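Local coordinates for Rbsd/fucu transport protein family protein (Streptococcus pneumoniae, PDB 4A34) that probably catalyses the interconversion of the alpha and beta anomers of L-fucose, which it binds in pockets built between neighbouring subunits of a ten-chain assembly, at residues A39-R44 with K117-V122; Y59-D64 with I133-G138; Q72-V77 with L106-F111; P83-T88 with T124-L129. All coordinates share one frame; numbering follows the deposited sequence.

Contact 1 of 4, residues A39-R44 with K117-V122; sequences ANKLIR and KAYAIV. With K (potassium ion), chain B.
Ile43 lays its delta methyl over Ala120, CD1 to CB 3.9 Å, while its own CB lies beside Val122 CB. CG1 points back beside the backbone N (chi1 -61°), which carries CD1 toward Ala120, the earlier residue of the facing strand. On the other face of the sheet Ile121 meets Ala39 just after helix 35-38, its CB 4.1 Å from Ala39 CB and its CD1 against Ala39 CA. Between these two layers of side chains residues 42-44 and 120-122 run parallel, their axes 17° apart, and Ile121 is held from both ends: its N donates to Lys41 O (3.1 Å), and its O accepts an almost straight bond from Ile43 N (3.0 Å, 177° at the hydrogen). Before the strands pair fully, Asn40 folds across to Tyr119. The ND2 of Asn40 gives a 3.3 Å hydrogen bond to Tyr119 O, tilted from the carbonyl plane, and one water bridges Asn40 N and Ala118 O. Lys41 CB rests near the same Tyr119 O; its chain, extended as far as CE, passes obliquely by the tyrosine ring before its end leads away. At the far end Arg44 O binds a potassium ion at 2.5 Å; three waters and Arg44 O of a neighbouring subunit complete the ligands seen, so the metal joins two chains. Strand 42-45 is outermost in the chain's mixed sheet. Helix 11-19 covers the Ile43 and Ala120 face through Thr16 and takes Tyr119 OH on Glu19, helix 35-38 backs Ile121, and strand 25-29 continues the sheet beyond 120-124.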
loop_
_atom_site.group_PDB
_atom_site.type_symbol
_atom_site.label_atom_id
_atom_site.label_comp_id
_atom_site.label_asym_id
_atom_site.label_seq_id
_atom_site.Cartn_x
_atom_site.Cartn_y
_atom_site.Cartn_z
ATOM N N ALA I 39 14.707 13.839 4.086
ATOM C CA ALA I 39 14.028 13.226 5.226
ATOM C C ALA I 39 13.844 11.706 5.161
ATOM O O ALA I 39 13.299 11.176 4.186
ATOM C CB ALA I 39 12.692 13.922 5.466
ATOM N N ASN I 40 14.304 11.015 6.204
ATOM C CA ASN I 40 13.919 9.617 6.419
ATOM C C ASN I 40 12.422 9.599 6.723
ATOM O O ASN I 40 11.663 8.848 6.116
ATOM C CB ASN I 40 14.730 8.962 7.558
ATOM C CG ASN I 40 14.140 7.620 8.024
ATOM O OD1 ASN I 40 14.018 6.680 7.237
ATOM N ND2 ASN I 40 13.774 7.532 9.307
ATOM N N LYS I 41 12.013 10.460 7.649
ATOM C CA LYS I 41 10.622 10.608 8.038
ATOM C C LYS I 41 10.308 12.102 8.077
ATOM O O LYS I 41 10.969 12.839 8.780
ATOM C CB LYS I 41 10.411 9.950 9.403
ATOM C CG LYS I 41 8.995 9.978 9.946
ATOM C CD LYS I 41 8.874 9.113 11.213
ATOM C CE LYS I 41 7.444 9.119 11.755
ATOM N NZ LYS I 41 6.492 8.409 10.825
ATOM N N LEU I 42 9.318 12.540 7.299
ATOM C CA LEU I 42 8.972 13.957 7.170
ATOM C C LEU I 42 7.753 14.393 7.999
ATOM O O LEU I 42 6.670 13.798 7.908
ATOM C CB LEU I 42 8.738 14.320 5.699
ATOM C CG LEU I 42 8.377 15.776 5.387
ATOM C CD1 LEU I 42 9.533 16.708 5.713
ATOM C CD2 LEU I 42 7.981 15.947 3.940
ATOM N N ILE I 43 7.944 15.442 8.793
ATOM C CA ILE I 43 6.857 16.118 9.479
ATOM C C ILE I 43 6.824 17.551 8.971
ATOM O O ILE I 43 7.846 18.236 8.998
ATOM C CB ILE I 43 7.069 16.109 10.991
ATOM C CG1 ILE I 43 7.106 14.667 11.498
ATOM C CG2 ILE I 43 5.958 16.897 11.702
ATOM C CD1 ILE I 43 8.103 14.453 12.597
ATOM N N ARG I 44 5.670 18.003 8.488
ATOM C CA ARG I 44 5.561 19.370 8.005
ATOM C C ARG I 44 4.890 20.267 9.039
ATOM O O ARG I 44 3.739 20.055 9.408
ATOM C CB ARG I 44 4.810 19.452 6.662
ATOM C CG ARG I 44 5.484 18.770 5.480
ATOM C CD ARG I 44 5.093 19.440 4.165
ATOM N NE ARG I 44 5.837 20.686 3.978
ATOM C CZ ARG I 44 6.975 20.794 3.299
ATOM N NH1 ARG I 44 7.504 19.734 2.700
ATOM N NH2 ARG I 44 7.581 21.968 3.209
ATOM N N LYS I 117 20.421 10.892 8.034
ATOM C CA LYS I 117 20.532 9.818 9.021
ATOM C C LYS I 117 19.713 10.105 10.273
ATOM O O LYS I 117 19.659 9.280 11.183
ATOM C CB LYS I 117 21.999 9.587 9.407
ATOM C CG LYS I 117 22.684 8.443 8.647
ATOM C CD LYS I 117 23.757 8.919 7.674
ATOM C CE LYS I 117 25.128 9.027 8.343
ATOM N NZ LYS I 117 26.156 9.597 7.411
ATOM N N ALA I 118 19.091 11.279 10.327
ATOM C CA ALA I 118 18.261 11.643 11.467
ATOM C C ALA I 118 16.946 10.892 11.384
ATOM O O ALA I 118 16.523 10.487 10.292
ATOM C CB ALA I 118 18.027 13.137 11.514
ATOM N N TYR I 119 16.307 10.702 12.538
ATOM C CA TYR I 119 15.050 9.977 12.592
ATOM C C TYR I 119 13.958 10.740 11.867
ATOM O O TYR I 119 13.142 10.143 11.178
ATOM C CB TYR I 119 14.634 9.679 14.031
ATOM C CG TYR I 119 13.418 8.794 14.134
ATOM C CD1 TYR I 119 13.457 7.463 13.719
ATOM C CD2 TYR I 119 12.220 9.282 14.637
ATOM C CE1 TYR I 119 12.335 6.640 13.822
ATOM C CE2 TYR I 119 11.100 8.467 14.746
ATOM C CZ TYR I 119 11.164 7.150 14.334
ATOM O OH TYR I 119 10.043 6.349 14.437
ATOM N N ALA I 120 13.950 12.058 12.017
ATOM C CA ALA I 120 12.959 12.879 11.347
ATOM C C ALA I 120 13.433 14.305 11.118
ATOM O O ALA I 120 14.234 14.866 11.894
ATOM C CB ALA I 120 11.654 12.881 12.121
ATOM N N ILE I 121 12.928 14.881 10.035
ATOM C CA ILE I 121 13.079 16.297 9.797
ATOM C C ILE I 121 11.693 16.917 9.864
ATOM O O ILE I 121 10.739 16.406 9.258
ATOM C CB ILE I 121 13.728 16.581 8.425
ATOM C CG1 ILE I 121 15.097 15.881 8.320
ATOM C CG2 ILE I 121 13.803 18.096 8.177
ATOM C CD1 ILE I 121 15.861 16.145 7.037
ATOM N N VAL I 122 11.581 17.998 10.629
ATOM C CA VAL I 122 10.387 18.838 10.594
ATOM C C VAL I 122 10.648 20.121 9.796
ATOM O O VAL I 122 11.542 20.893 10.120
ATOM C CB VAL I 122 9.812 19.134 12.019
ATOM C CG1 VAL I 122 10.903 19.288 13.031
ATOM C CG2 VAL I 122 8.909 20.350 12.012
HETATM K K K B . 1.307 20.107 8.630
HETATM O O HOH W 1 15.637 12.017 8.365
HETATM O O HOH W 2 0.950 17.303 7.826
HETATM O O HOH W 3 0.415 20.295 11.433
HETATM O O HOH W 4 2.133 22.259 6.823
#

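Contact 2 of 4, residues Y59-D64 with I133-G138; sequences YLMPLD and IILKKG
The carbonyl oxygen of Lys136 is approached twice by the other segment: Asp64 N donates a hydrogen bond of 2.8 Å to it, and Leu63 CA leans in with its hydrogen, 3.5 Å from Lys136 O. A second backbone bond runs the other way, Gly138 N to Pro62 O, with the donor 46° above the carbonyl plane. Between them Leu63 and Lys137 form a single bridge, and Gly138, having no side chain, lets its CA come to 3.6 Å from Leu63 C. The chain after helix 50-60 is thus fastened to the end of strand 133-136, which lies between strands 25-29 and 71-74 in the mixed sheet of this RbsD/FucU fold and is antiparallel to both. Met61 crosses Lys137 and Leu135 at a slant: SD touches Lys137 CB, and the bend at chi3 (80°) turns CE onto Leu135 CB, 3.9 Å away. Leu63 CD2 reaches the same Leu135 CB at 4.0 Å. Asp64 CB and OD2 lie against Lys136 CD (OD2 to CD 3.0 Å), yet OD2 stays 4.4 Å from Lys136 NZ, beyond a salt bridge; that ammonium is engaged by Glu25 and Gly23 O. OD1 of Asp64 accepts from His22 NE2 and from the backbone N of Tyr66, two fucose-pocket residues that it probably helps to position. Lys137, extended, sends NZ to the carbonyls of Leu17 and Met20.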
loop_
_atom_site.group_PDB
_atom_site.type_symbol
_atom_site.label_atom_id
_atom_site.label_comp_id
_atom_site.label_asym_id
_atom_site.label_seq_id
_atom_site.Cartn_x
_atom_site.Cartn_y
_atom_site.Cartn_z
ATOM N N TYR I 59 11.508 21.314 26.364
ATOM C CA TYR I 59 10.638 21.048 27.512
ATOM C C TYR I 59 10.339 19.558 27.707
ATOM O O TYR I 59 10.316 19.069 28.840
ATOM C CB TYR I 59 9.329 21.829 27.350
ATOM C CG TYR I 59 8.364 21.707 28.504
ATOM C CD1 TYR I 59 8.704 22.181 29.775
ATOM C CD2 TYR I 59 7.098 21.138 28.324
ATOM C CE1 TYR I 59 7.812 22.085 30.841
ATOM C CE2 TYR I 59 6.193 21.032 29.389
ATOM C CZ TYR I 59 6.561 21.511 30.642
ATOM O OH TYR I 59 5.693 21.414 31.703
ATOM N N LEU I 60 10.120 18.842 26.603
ATOM C CA LEU I 60 9.692 17.444 26.661
ATOM C C LEU I 60 10.817 16.435 26.467
ATOM O O LEU I 60 10.758 15.329 27.009
ATOM C CB LEU I 60 8.593 17.178 25.635
ATOM C CG LEU I 60 7.265 17.944 25.683
ATOM C CD1 LEU I 60 6.352 17.455 24.572
ATOM C CD2 LEU I 60 6.564 17.827 27.022
ATOM N N MET I 61 11.839 16.817 25.705
ATOM C CA MET I 61 12.879 15.883 25.285
ATOM C C MET I 61 14.285 16.262 25.781
ATOM O O MET I 61 14.830 17.283 25.374
ATOM C CB MET I 61 12.864 15.758 23.759
ATOM C CG MET I 61 13.793 14.696 23.191
ATOM S SD MET I 61 14.002 14.870 21.404
ATOM C CE MET I 61 15.209 16.199 21.315
ATOM N N PRO I 62 14.881 15.425 26.647
ATOM C CA PRO I 62 16.226 15.665 27.154
ATOM C C PRO I 62 17.267 15.479 26.070
ATOM O O PRO I 62 17.055 14.704 25.132
ATOM C CB PRO I 62 16.405 14.572 28.209
ATOM C CG PRO I 62 15.035 14.113 28.530
ATOM C CD PRO I 62 14.294 14.220 27.245
ATOM N N LEU I 63 18.386 16.180 26.194
ATOM C CA LEU I 63 19.435 16.065 25.200
ATOM C C LEU I 63 20.462 15.034 25.632
ATOM O O LEU I 63 20.677 14.810 26.824
ATOM C CB LEU I 63 20.080 17.423 24.917
ATOM C CG LEU I 63 19.207 18.434 24.152
ATOM C CD1 LEU I 63 19.830 19.803 24.176
ATOM C CD2 LEU I 63 18.925 18.005 22.699
ATOM N N ASP I 64 21.074 14.398 24.642
ATOM C CA ASP I 64 22.024 13.322 24.866
ATOM C C ASP I 64 23.313 13.798 25.544
ATOM O O ASP I 64 24.100 14.557 24.968
ATOM C CB ASP I 64 22.345 12.640 23.533
ATOM C CG ASP I 64 22.913 11.248 23.707
ATOM O OD1 ASP I 64 23.136 10.812 24.858
ATOM O OD2 ASP I 64 23.136 10.582 22.677
ATOM N N ILE I 133 18.518 23.282 13.057
ATOM C CA ILE I 133 19.121 22.721 14.266
ATOM C C ILE I 133 19.011 21.210 14.203
ATOM O O ILE I 133 18.056 20.698 13.637
ATOM C CB ILE I 133 18.407 23.208 15.566
ATOM C CG1 ILE I 133 18.176 24.720 15.562
ATOM C CG2 ILE I 133 19.197 22.818 16.808
ATOM C CD1 ILE I 133 17.433 25.223 16.788
ATOM N N ILE I 134 19.984 20.495 14.765
ATOM C CA ILE I 134 19.827 19.053 14.995
ATOM C C ILE I 134 19.942 18.774 16.476
ATOM O O ILE I 134 20.907 19.190 17.120
ATOM C CB ILE I 134 20.853 18.176 14.247
ATOM C CG1 ILE I 134 20.892 18.524 12.760
ATOM C CG2 ILE I 134 20.518 16.698 14.446
ATOM C CD1 ILE I 134 21.973 17.827 12.004
ATOM N N LEU I 135 18.933 18.088 17.005
ATOM C CA LEU I 135 18.854 17.752 18.416
ATOM C C LEU I 135 18.937 16.249 18.550
ATOM O O LEU I 135 18.316 15.520 17.767
ATOM C CB LEU I 135 17.533 18.251 18.992
ATOM C CG LEU I 135 17.191 19.738 18.845
ATOM C CD1 LEU I 135 15.756 19.972 19.284
ATOM C CD2 LEU I 135 18.152 20.592 19.674
ATOM N N LYS I 136 19.711 15.787 19.530
ATOM C CA LYS I 136 19.902 14.355 19.776
ATOM C C LYS I 136 19.305 13.928 21.125
ATOM O O LYS I 136 19.754 14.368 22.178
ATOM C CB LYS I 136 21.391 13.985 19.686
ATOM C CG LYS I 136 21.671 12.483 19.801
ATOM C CD LYS I 136 23.137 12.192 20.118
ATOM C CE LYS I 136 23.941 11.861 18.888
ATOM N NZ LYS I 136 23.603 10.535 18.332
ATOM N N LYS I 137 18.303 13.053 21.070
ATOM C CA LYS I 137 17.524 12.629 22.236
ATOM C C LYS I 137 18.340 11.913 23.324
ATOM O O LYS I 137 19.079 10.963 23.041
ATOM C CB LYS I 137 16.336 11.763 21.787
ATOM C CG LYS I 137 15.519 11.183 22.938
ATOM C CD LYS I 137 14.143 10.728 22.494
ATOM C CE LYS I 137 13.225 10.509 23.676
ATOM N NZ LYS I 137 11.837 10.243 23.215
ATOM N N GLY I 138 18.183 12.378 24.563
ATOM C CA GLY I 138 18.877 11.812 25.717
ATOM C C GLY I 138 18.012 10.872 26.531
ATOM O O GLY I 138 16.823 10.703 26.246
#

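Contact 3 of 4, residues Q72-V77 with L106-F111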
loop_
_atom_site.group_PDB
_atom_site.type_symbol
_atom_site.label_atom_id
_atom_site.label_comp_id
_atom_site.label_asym_id
_atom_site.label_seq_id
_atom_site.Cartn_x
_atom_site.Cartn_y
_atom_site.Cartn_z
ATOM N N GLN I 72 23.608 20.773 16.799
ATOM C CA GLN I 72 24.404 21.254 15.673
ATOM C C GLN I 72 23.686 22.359 14.925
ATOM O O GLN I 72 22.484 22.270 14.678
ATOM C CB GLN I 72 24.737 20.129 14.687
ATOM C CG GLN I 72 25.715 19.085 15.183
ATOM C CD GLN I 72 25.029 17.995 15.968
ATOM O OE1 GLN I 72 24.149 17.292 15.453
ATOM N NE2 GLN I 72 25.414 17.852 17.229
ATOM N N PHE I 73 24.422 23.402 14.562
ATOM C CA PHE I 73 23.888 24.414 13.666
ATOM C C PHE I 73 24.561 24.258 12.310
ATOM O O PHE I 73 25.486 23.462 12.170
ATOM C CB PHE I 73 24.071 25.833 14.218
ATOM C CG PHE I 73 23.400 26.079 15.548
ATOM C CD1 PHE I 73 22.337 25.296 15.983
ATOM C CD2 PHE I 73 23.818 27.132 16.352
ATOM C CE1 PHE I 73 21.721 25.541 17.215
ATOM C CE2 PHE I 73 23.206 27.383 17.581
ATOM C CZ PHE I 73 22.161 26.582 18.014
ATOM N N MET I 74 24.072 24.981 11.310
ATOM C CA MET I 74 24.677 24.951 9.988
ATOM C C MET I 74 25.505 26.208 9.810
ATOM O O MET I 74 24.959 27.311 9.800
ATOM C CB MET I 74 23.606 24.864 8.897
ATOM C CG MET I 74 24.154 24.980 7.471
ATOM S SD MET I 74 22.880 25.051 6.195
ATOM C CE MET I 74 22.363 23.335 6.132
ATOM N N ASN I 75 26.818 26.040 9.661
ATOM C CA ASN I 75 27.720 27.179 9.520
ATOM C C ASN I 75 27.503 27.964 8.225
ATOM O O ASN I 75 27.054 27.413 7.221
ATOM C CB ASN I 75 29.184 26.748 9.645
ATOM C CG ASN I 75 30.038 27.794 10.359
ATOM O OD1 ASN I 75 29.736 28.993 10.329
ATOM N ND2 ASN I 75 31.103 27.341 11.015
ATOM N N VAL I 76 27.819 29.256 8.271
ATOM C CA VAL I 76 27.691 30.142 7.109
ATOM C C VAL I 76 28.866 30.028 6.123
ATOM O O VAL I 76 29.976 29.677 6.503
ATOM C CB VAL I 76 27.526 31.633 7.545
ATOM C CG1 VAL I 76 26.258 31.817 8.383
ATOM C CG2 VAL I 76 28.756 32.125 8.309
ATOM N N VAL I 77 28.598 30.314 4.854
ATOM C CA VAL I 77 29.642 30.520 3.856
ATOM C C VAL I 77 29.839 32.029 3.745
ATOM O O VAL I 77 28.864 32.772 3.723
ATOM C CB VAL I 77 29.232 29.926 2.487
ATOM C CG1 VAL I 77 29.969 30.600 1.344
ATOM C CG2 VAL I 77 29.485 28.422 2.456
ATOM N N LEU I 106 28.289 22.651 11.509
ATOM C CA LEU I 106 28.614 21.795 10.382
ATOM C C LEU I 106 28.593 22.567 9.075
ATOM O O LEU I 106 27.785 23.480 8.896
ATOM C CB LEU I 106 27.645 20.607 10.303
ATOM C CG LEU I 106 27.372 19.713 11.519
ATOM C CD1 LEU I 106 26.435 18.580 11.141
ATOM C CD2 LEU I 106 28.639 19.143 12.091
ATOM N N ARG I 107 29.499 22.191 8.175
ATOM C CA ARG I 107 29.491 22.660 6.795
ATOM C C ARG I 107 28.172 22.265 6.134
ATOM O O ARG I 107 27.734 21.120 6.274
ATOM C CB ARG I 107 30.639 22.021 6.012
ATOM C CG ARG I 107 32.011 22.637 6.220
ATOM C CD ARG I 107 33.041 22.064 5.221
ATOM N NE ARG I 107 32.992 20.595 5.111
ATOM C CZ ARG I 107 32.639 19.917 4.015
ATOM N NH1 ARG I 107 32.301 20.559 2.901
ATOM N NH2 ARG I 107 32.626 18.589 4.029
ATOM N N ARG I 108 27.556 23.204 5.412
ATOM C CA ARG I 108 26.297 22.946 4.699
ATOM C C ARG I 108 26.217 21.491 4.233
ATOM O O ARG I 108 25.238 20.786 4.510
ATOM C CB ARG I 108 26.127 23.899 3.506
ATOM C CG ARG I 108 24.671 24.288 3.231
ATOM C CD ARG I 108 24.532 25.497 2.292
ATOM N NE ARG I 108 23.963 25.117 0.997
ATOM C CZ ARG I 108 24.634 25.101 -0.155
ATOM N NH1 ARG I 108 25.916 25.460 -0.187
ATOM N NH2 ARG I 108 24.020 24.729 -1.282
ATOM N N GLU I 109 27.276 21.043 3.561
ATOM C CA GLU I 109 27.352 19.694 3.004
ATOM C C GLU I 109 27.235 18.580 4.056
ATOM O O GLU I 109 26.483 17.627 3.853
ATOM C CB GLU I 109 28.627 19.538 2.151
ATOM C CG GLU I 109 28.704 18.252 1.316
ATOM C CD GLU I 109 27.416 17.957 0.548
ATOM O OE1 GLU I 109 26.975 18.808 -0.267
ATOM O OE2 GLU I 109 26.841 16.868 0.778
ATOM N N ASP I 110 27.971 18.710 5.161
ATOM C CA ASP I 110 27.954 17.726 6.256
ATOM C C ASP I 110 26.614 17.697 6.982
ATOM O O ASP I 110 26.145 16.635 7.403
ATOM C CB ASP I 110 29.058 18.021 7.284
ATOM C CG ASP I 110 30.469 17.829 6.727
ATOM O OD1 ASP I 110 30.640 17.215 5.651
ATOM O OD2 ASP I 110 31.417 18.300 7.385
ATOM N N PHE I 111 26.024 18.880 7.140
ATOM C CA PHE I 111 24.727 19.052 7.766
ATOM C C PHE I 111 23.665 18.264 7.018
ATOM O O PHE I 111 22.827 17.608 7.642
ATOM C CB PHE I 111 24.342 20.535 7.810
ATOM C CG PHE I 111 23.244 20.841 8.789
ATOM C CD1 PHE I 111 21.907 20.635 8.448
ATOM C CD2 PHE I 111 23.547 21.310 10.063
ATOM C CE1 PHE I 111 20.894 20.899 9.357
ATOM C CE2 PHE I 111 22.545 21.575 10.980
ATOM C CZ PHE I 111 21.214 21.374 10.627
#
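Met74 starts at CB over one face of the Phe111 ring, 3.7 Å above its plane and offset toward the rim, a CH-pi contact. CG, turned opposite the backbone N (chi1 174°), passes 4.1 Å from Arg108 CA. SD then touches Arg108 CG at 3.5 Å and stands above the ring at a distance, 5.3 Å from its centroid, a Met-aromatic contact. A last bend at chi3 (-76°) brings CE back to Phe111 CD1, 3.6 Å away, so the methionine arches over the CG end of the ring, from the CD2 side to the CD1 side. In the plane of that ring, at its edge, lies Gln72 O. Arg108 keeps its polar end for other partners, with NE on Tyr112 OH and the side chain about 4 Å from the bound fucose at the nearest atoms. The backbones join where strands 71-74 and 103-106 run parallel: Leu106 N donates to Phe73 O (3.0 Å) and Leu106 O accepts from Asn75 N (2.8 Å), just before helix 108-116 begins. Gln72 lays its CB and CG against Leu106 CG on the flank. Direction and register thus come from the two backbone bonds, while the side chains cohere through carbon, sulfur and the aromatic face.

Contact 4 of 4, residues P83-T88 with T124-L129; sequences PKIWGT and TGETSL. With FUL (beta-L-fucopyranose), chain C.
CG of the Pro83 ring lies over one face of the Trp86 indole, offset toward its rim, while Pro83 CB meets Leu129 O at 3.4 Å. The Phe73 and Tyr105 rings also meet that indole, and its NE1 donates to Tyr130 O. Here the first turn of helix 85-93 leans on the loop that links strands 120-124 and 133-136 of the RbsD/FucU fold. The other flat group is the Glu126 carboxylate: Ile85 CD1 comes to 3.5 Å from Glu126 OE1, the two side chains reaching from opposite directions. Glu126 is bent at chi2 (47°), which folds its carboxylate back toward its own loop, where OE2 accepts Ser128 N at 2.8 Å through its anti lone pair, probably helping to fix the loop's shape. Ile85 spreads both branches over this turn. With CG1 swung away from the backbone N (chi1 -158°) toward Glu126, CG2 is left to rest on Ser128 OG, 3.4 Å away. No hydrogen bond crosses between the segments, and the contact is small. The loop carries Leu129 of the fucose pocket, also packed by Val139 of a neighbouring subunit; Leu129 CD1 ends 3.8 Å from O4 of the sugar.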
loop_
_atom_site.group_PDB
_atom_site.type_symbol
_atom_site.label_atom_id
_atom_site.label_comp_id
_atom_site.label_asym_id
_atom_site.label_seq_id
_atom_site.Cartn_x
_atom_site.Cartn_y
_atom_site.Cartn_z
ATOM N N PRO I 83 23.622 34.574 11.521
ATOM C CA PRO I 83 22.227 34.937 11.761
ATOM C C PRO I 83 21.994 35.338 13.217
ATOM O O PRO I 83 22.645 34.798 14.121
ATOM C CB PRO I 83 21.459 33.661 11.397
ATOM C CG PRO I 83 22.433 32.553 11.602
ATOM C CD PRO I 83 23.811 33.116 11.386
ATOM N N LYS I 84 21.092 36.296 13.430
ATOM C CA LYS I 84 20.771 36.782 14.772
ATOM C C LYS I 84 20.081 35.692 15.597
ATOM O O LYS I 84 20.261 35.605 16.824
ATOM C CB LYS I 84 19.897 38.035 14.690
ATOM N N ILE I 85 19.311 34.853 14.903
ATOM C CA ILE I 85 18.570 33.758 15.527
ATOM C C ILE I 85 19.437 32.804 16.384
ATOM O O ILE I 85 18.919 32.141 17.287
ATOM C CB ILE I 85 17.705 32.982 14.471
ATOM C CG1 ILE I 85 16.545 32.235 15.153
ATOM C CG2 ILE I 85 18.573 32.063 13.576
ATOM C CD1 ILE I 85 15.328 31.990 14.265
ATOM N N TRP I 86 20.745 32.749 16.117
ATOM C CA TRP I 86 21.648 31.892 16.894
ATOM C C TRP I 86 21.722 32.328 18.351
ATOM O O TRP I 86 21.781 31.490 19.245
ATOM C CB TRP I 86 23.048 31.826 16.268
ATOM C CG TRP I 86 23.145 30.948 15.027
ATOM C CD1 TRP I 86 22.119 30.309 14.388
ATOM C CD2 TRP I 86 24.330 30.660 14.265
ATOM N NE1 TRP I 86 22.591 29.626 13.293
ATOM C CE2 TRP I 86 23.943 29.824 13.191
ATOM C CE3 TRP I 86 25.681 31.020 14.390
ATOM C CZ2 TRP I 86 24.856 29.343 12.242
ATOM C CZ3 TRP I 86 26.592 30.535 13.448
ATOM C CH2 TRP I 86 26.170 29.703 12.387
ATOM N N GLY I 87 21.703 33.638 18.585
ATOM C CA GLY I 87 21.595 34.180 19.943
ATOM C C GLY I 87 20.312 33.716 20.612
ATOM O O GLY I 87 20.331 33.184 21.730
ATOM N N THR I 88 19.202 33.910 19.903
ATOM C CA THR I 88 17.882 33.441 20.322
ATOM C C THR I 88 17.904 31.958 20.713
ATOM O O THR I 88 17.363 31.579 21.762
ATOM C CB THR I 88 16.846 33.657 19.202
ATOM O OG1 THR I 88 17.131 34.881 18.510
ATOM C CG2 THR I 88 15.447 33.706 19.773
ATOM N N THR I 124 9.757 23.719 8.992
ATOM C CA THR I 124 9.087 24.800 9.693
ATOM C C THR I 124 8.859 25.981 8.751
ATOM O O THR I 124 9.202 25.914 7.570
ATOM C CB THR I 124 9.902 25.251 10.906
ATOM O OG1 THR I 124 11.073 25.932 10.445
ATOM C CG2 THR I 124 10.299 24.051 11.785
ATOM N N GLY I 125 8.271 27.052 9.275
ATOM C CA GLY I 125 7.989 28.242 8.484
ATOM C C GLY I 125 9.034 29.321 8.671
ATOM O O GLY I 125 8.862 30.443 8.197
ATOM N N GLU I 126 10.122 28.968 9.354
ATOM C CA GLU I 126 11.204 29.892 9.666
ATOM C C GLU I 126 11.860 30.529 8.426
ATOM O O GLU I 126 12.494 29.842 7.613
ATOM C CB GLU I 126 12.250 29.177 10.510
ATOM C CG GLU I 126 13.329 30.086 11.042
ATOM C CD GLU I 126 12.760 31.346 11.665
ATOM O OE1 GLU I 126 12.205 31.264 12.782
ATOM O OE2 GLU I 126 12.866 32.411 11.034
ATOM N N THR I 127 11.714 31.848 8.303
ATOM C CA THR I 127 12.246 32.576 7.146
ATOM C C THR I 127 13.696 33.016 7.338
ATOM O O THR I 127 14.342 33.459 6.378
ATOM C CB THR I 127 11.397 33.814 6.806
ATOM O OG1 THR I 127 11.333 34.679 7.948
ATOM C CG2 THR I 127 9.991 33.411 6.379
ATOM N N SER I 128 14.199 32.891 8.566
ATOM C CA SER I 128 15.579 33.265 8.887
ATOM C C SER I 128 16.588 32.267 8.318
ATOM O O SER I 128 16.344 31.059 8.343
ATOM C CB SER I 128 15.762 33.393 10.397
ATOM O OG SER I 128 17.131 33.313 10.735
ATOM N N LEU I 129 17.718 32.770 7.818
ATOM C CA LEU I 129 18.721 31.921 7.163
ATOM C C LEU I 129 19.603 31.167 8.153
ATOM O O LEU I 129 19.840 31.632 9.267
ATOM C CB LEU I 129 19.608 32.730 6.210
ATOM C CG LEU I 129 19.029 33.474 5.004
ATOM C CD1 LEU I 129 17.898 32.694 4.339
ATOM C CD2 LEU I 129 18.573 34.884 5.398
HETATM C C1 FUL C . 20.186 26.122 3.085
HETATM C C2 FUL C . 19.102 26.677 4.019
HETATM O O2 FUL C . 18.631 25.706 4.926
HETATM C C3 FUL C . 19.721 27.827 4.809
HETATM O O3 FUL C . 18.773 28.440 5.640
HETATM C C4 FUL C . 20.300 28.861 3.859
HETATM O O4 FUL C . 19.253 29.370 3.078
HETATM C C5 FUL C . 21.313 28.178 2.949
HETATM C C6 FUL C . 22.003 29.184 2.037
HETATM O O5 FUL C . 20.634 27.159 2.224
HETATM O O1 FUL C . 19.721 25.041 2.318
#

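In the fold
Contacts 1, 2 and 3 step across one mixed sheet, from its outermost strand 42-45 to the opposite outermost strand 103-106, with contact 2 between (centres of contacts 1 and 2 about 15 Å apart). Contacts 2 and 3 touch where strands 133-136 and 71-74 pair, Ile134 N lying 3.1 Å from Gln72 O. Contact 4 joins contact 3 through Trp86, whose CZ2 is 3.2 Å from Met74 O. Contacts 3 and 4 border one fucose, which Asp30, Tyr112, Tyr130, Asn132 and His22 of a neighbouring subunit bind by hydrogen bonds. Asp64 of contact 2 hydrogen-bonds the equivalent His22 of this chain, whereas contact 1 binds potassium, with the Ile121 side chain about 10 Å from a sugar.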